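UDP-4-amino-4,6-dideoxy-N-acetyl-beta-L-altrosamine transaminase (Helicobacter pylori, PDB 2FNU) catalyses the pyridoxal-phosphate-dependent transamination of a UDP-linked 4-keto sugar, the second step in making pseudaminic acid for flagellin modification. Local coordinates at residues 312-317 against 342-347. Sequence-based numbering, arbitrary orientation.
Sequences AQVHYK and HAEISL. With UD1 (uridine-diphosphate-N-acetylglucosamine), chain F.
His315 joins the substrate-binding loop to Ser346 and Glu344 of strand 344-347, an outer strand of a small antiparallel sheet. From its CB, which lies over the centre of one face of the Tyr316 ring at a height of 3.6 Å, the side chain runs to CG beside its own backbone N (chi1 -59°), which places ND1 beside Ser346. There ND1 donates to Ser346 OG at 2.7 Å, nearly in the ring plane. Farther round the ring, CD2 lies 3.6 Å from the acetamido methyl C8' of UD1, which approaches obliquely, and NE2 is hydrogen-bonded to Tyr6 OH. Ser346 OG in turn donates a hydrogen bond to the syn lone pair of Glu344 OE2 (2.6 Å). The other carboxylate oxygen, OE1, accepts the backbone N-H of His315 at 2.9 Å, from above the carboxylate plane but almost straight (172°). Gln313 and Ser346 form one antiparallel hydrogen-bonded pair, Ser346 N reaching Gln313 O at 2.7 Å, and Gln313 NE2 meets the diphosphate oxygen O2A of UD1. The buried hydrogen-bonded chain Glu344-Ser346-His315 thus helps to fix the rotation of the imidazole, with a proton on ND1, and it ties a second-shell carboxylate to the nucleotide-sugar pocket.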
loop_
_atom_site.group_PDB
_atom_site.type_symbol
_atom_site.label_atom_id
_atom_site.label_comp_id
_atom_site.label_asym_id
_atom_site.label_seq_id
_atom_site.Cartn_x
_atom_site.Cartn_y
_atom_site.Cartn_z
ATOM N N ALA B 312 -13.401 -7.065 24.048
ATOM C CA ALA B 312 -14.038 -5.834 23.629
ATOM C C ALA B 312 -12.990 -4.759 23.410
ATOM O O ALA B 312 -11.885 -4.836 23.965
ATOM C CB ALA B 312 -15.055 -5.380 24.672
ATOM N N GLN B 313 -13.354 -3.749 22.620
ATOM C CA GLN B 313 -12.425 -2.687 22.252
ATOM C C GLN B 313 -13.149 -1.347 22.388
ATOM O O GLN B 313 -14.372 -1.315 22.487
ATOM C CB GLN B 313 -11.941 -2.940 20.813
ATOM C CG GLN B 313 -10.940 -1.947 20.247
ATOM C CD GLN B 313 -9.722 -1.788 21.125
ATOM O OE1 GLN B 313 -9.780 -1.154 22.181
ATOM N NE2 GLN B 313 -8.600 -2.357 20.685
ATOM N N VAL B 314 -12.400 -0.244 22.408
ATOM C CA VAL B 314 -12.994 1.079 22.474
ATOM C C VAL B 314 -12.700 1.825 21.171
ATOM O O VAL B 314 -11.541 1.859 20.714
ATOM C CB VAL B 314 -12.440 1.886 23.661
ATOM C CG1 VAL B 314 -13.006 3.331 23.673
ATOM C CG2 VAL B 314 -12.757 1.176 24.991
ATOM N N HIS B 315 -13.751 2.402 20.580
ATOM C CA HIS B 315 -13.627 3.241 19.375
ATOM C C HIS B 315 -14.295 4.595 19.663
ATOM O O HIS B 315 -15.515 4.643 19.760
ATOM C CB HIS B 315 -14.353 2.532 18.212
ATOM C CG HIS B 315 -13.820 1.164 17.910
ATOM N ND1 HIS B 315 -14.355 0.008 18.450
ATOM C CD2 HIS B 315 -12.811 0.766 17.101
ATOM C CE1 HIS B 315 -13.684 -1.035 17.999
ATOM N NE2 HIS B 315 -12.748 -0.606 17.171
ATOM N N TYR B 316 -13.565 5.708 19.817
ATOM C CA TYR B 316 -12.126 5.878 19.636
ATOM C C TYR B 316 -11.638 6.940 20.614
ATOM O O TYR B 316 -12.404 7.826 21.017
ATOM C CB TYR B 316 -11.824 6.444 18.238
ATOM C CG TYR B 316 -12.113 5.525 17.090
ATOM C CD1 TYR B 316 -13.303 5.639 16.371
ATOM C CD2 TYR B 316 -11.193 4.542 16.710
ATOM C CE1 TYR B 316 -13.565 4.797 15.292
ATOM C CE2 TYR B 316 -11.448 3.677 15.627
ATOM C CZ TYR B 316 -12.645 3.814 14.945
ATOM O OH TYR B 316 -12.893 2.974 13.888
ATOM N N LYS B 317 -10.354 6.899 20.946
ATOM C CA LYS B 317 -9.704 8.034 21.611
ATOM C C LYS B 317 -9.865 9.287 20.743
ATOM O O LYS B 317 -9.592 9.244 19.553
ATOM C CB LYS B 317 -8.223 7.714 21.825
ATOM C CG LYS B 317 -7.360 8.804 22.431
ATOM C CD LYS B 317 -6.009 8.164 22.783
ATOM C CE LYS B 317 -5.000 9.124 23.351
ATOM N NZ LYS B 317 -3.809 8.324 23.809
ATOM N N HIS B 342 -15.328 7.985 26.866
ATOM C CA HIS B 342 -15.354 7.384 28.193
ATOM C C HIS B 342 -16.444 6.330 28.279
ATOM O O HIS B 342 -16.256 5.293 28.902
ATOM C CB HIS B 342 -15.525 8.452 29.271
ATOM C CG HIS B 342 -14.370 9.396 29.340
ATOM N ND1 HIS B 342 -14.491 10.688 29.803
ATOM C CD2 HIS B 342 -13.070 9.237 28.999
ATOM C CE1 HIS B 342 -13.315 11.286 29.744
ATOM N NE2 HIS B 342 -12.437 10.431 29.260
ATOM N N ALA B 343 -17.558 6.578 27.599
ATOM C CA ALA B 343 -18.727 5.693 27.704
ATOM C C ALA B 343 -18.649 4.445 26.820
ATOM O O ALA B 343 -19.237 3.403 27.141
ATOM C CB ALA B 343 -20.004 6.464 27.382
ATOM N N GLU B 344 -17.936 4.528 25.698
ATOM C CA GLU B 344 -18.134 3.516 24.652
ATOM C C GLU B 344 -17.328 2.226 24.813
ATOM O O GLU B 344 -16.137 2.245 25.147
ATOM C CB GLU B 344 -17.823 4.127 23.276
ATOM C CG GLU B 344 -18.396 3.335 22.078
ATOM C CD GLU B 344 -17.514 2.177 21.591
ATOM O OE1 GLU B 344 -16.290 2.148 21.886
ATOM O OE2 GLU B 344 -18.077 1.291 20.885
ATOM N N ILE B 345 -17.999 1.112 24.526
ATOM C CA ILE B 345 -17.364 -0.209 24.428
ATOM C C ILE B 345 -17.952 -0.891 23.210
ATOM O O ILE B 345 -19.174 -0.895 23.042
ATOM C CB ILE B 345 -17.637 -1.092 25.662
ATOM C CG1 ILE B 345 -17.111 -0.404 26.929
ATOM C CG2 ILE B 345 -16.975 -2.450 25.483
ATOM C CD1 ILE B 345 -17.428 -1.183 28.226
ATOM N N SER B 346 -17.081 -1.445 22.359
ATOM C CA SER B 346 -17.513 -2.214 21.193
ATOM C C SER B 346 -17.484 -3.695 21.503
ATOM O O SER B 346 -16.439 -4.239 21.844
ATOM C CB SER B 346 -16.610 -1.932 19.997
ATOM O OG SER B 346 -16.696 -0.542 19.673
ATOM N N LEU B 347 -18.643 -4.336 21.375
ATOM C CA LEU B 347 -18.760 -5.766 21.682
ATOM C C LEU B 347 -18.580 -6.648 20.457
ATOM O O LEU B 347 -18.813 -6.201 19.320
ATOM C CB LEU B 347 -20.134 -6.046 22.300
ATOM C CG LEU B 347 -20.459 -5.288 23.591
ATOM C CD1 LEU B 347 -21.867 -5.684 24.048
ATOM C CD2 LEU B 347 -19.458 -5.590 24.703
HETATM C "C1'" UD1 F . -7.563 -0.121 13.837
HETATM C "C2'" UD1 F . -8.956 0.428 14.187
HETATM C "C3'" UD1 F . -10.036 -0.062 13.228
HETATM C "C4'" UD1 F . -9.583 0.098 11.770
HETATM C "C5'" UD1 F . -8.165 -0.431 11.483
HETATM C "C6'" UD1 F . -8.129 -1.955 11.345
HETATM C "C7'" UD1 F . -9.103 0.887 16.607
HETATM C "C8'" UD1 F . -9.331 0.330 17.987
HETATM N "N2'" UD1 F . -9.293 0.070 15.565
HETATM O "O1'" UD1 F . -7.468 -1.503 14.193
HETATM O "O3'" UD1 F . -11.252 0.698 13.422
HETATM O "O5'" UD1 F . -7.214 0.049 12.449
HETATM O "O7'" UD1 F . -8.768 2.038 16.463
HETATM N N1 UD1 F . -8.211 -9.352 13.829
HETATM C C2 UD1 F . -8.537 -10.550 13.162
HETATM N N3 UD1 F . -7.969 -10.832 11.978
HETATM C C4 UD1 F . -7.082 -10.005 11.407
HETATM C C5 UD1 F . -6.717 -8.805 12.016
HETATM C C6 UD1 F . -7.276 -8.468 13.242
HETATM O O2 UD1 F . -9.361 -11.345 13.679
HETATM O O4 UD1 F . -6.582 -10.314 10.309
HETATM C C1B UD1 F . -8.841 -9.076 15.136
HETATM C C2B UD1 F . -7.964 -9.705 16.210
HETATM O "O2'" UD1 F . -8.797 -10.338 17.185
HETATM C C3B UD1 F . -7.222 -8.536 16.820
HETATM C C4B UD1 F . -8.196 -7.391 16.633
HETATM O O4B UD1 F . -8.904 -7.672 15.421
HETATM O O3B UD1 F . -6.903 -8.725 18.204
HETATM C C5B UD1 F . -7.451 -6.078 16.510
HETATM O O5B UD1 F . -8.413 -5.048 16.333
HETATM P PA UD1 F . -7.983 -3.521 16.630
HETATM O O1A UD1 F . -9.125 -2.617 16.189
HETATM O O2A UD1 F . -7.473 -3.444 18.059
HETATM O O3A UD1 F . -6.748 -3.453 15.584
HETATM P PB UD1 F . -6.165 -2.079 14.960
HETATM O O1B UD1 F . -5.791 -1.122 16.082
HETATM O O2B UD1 F . -5.145 -2.471 13.901
#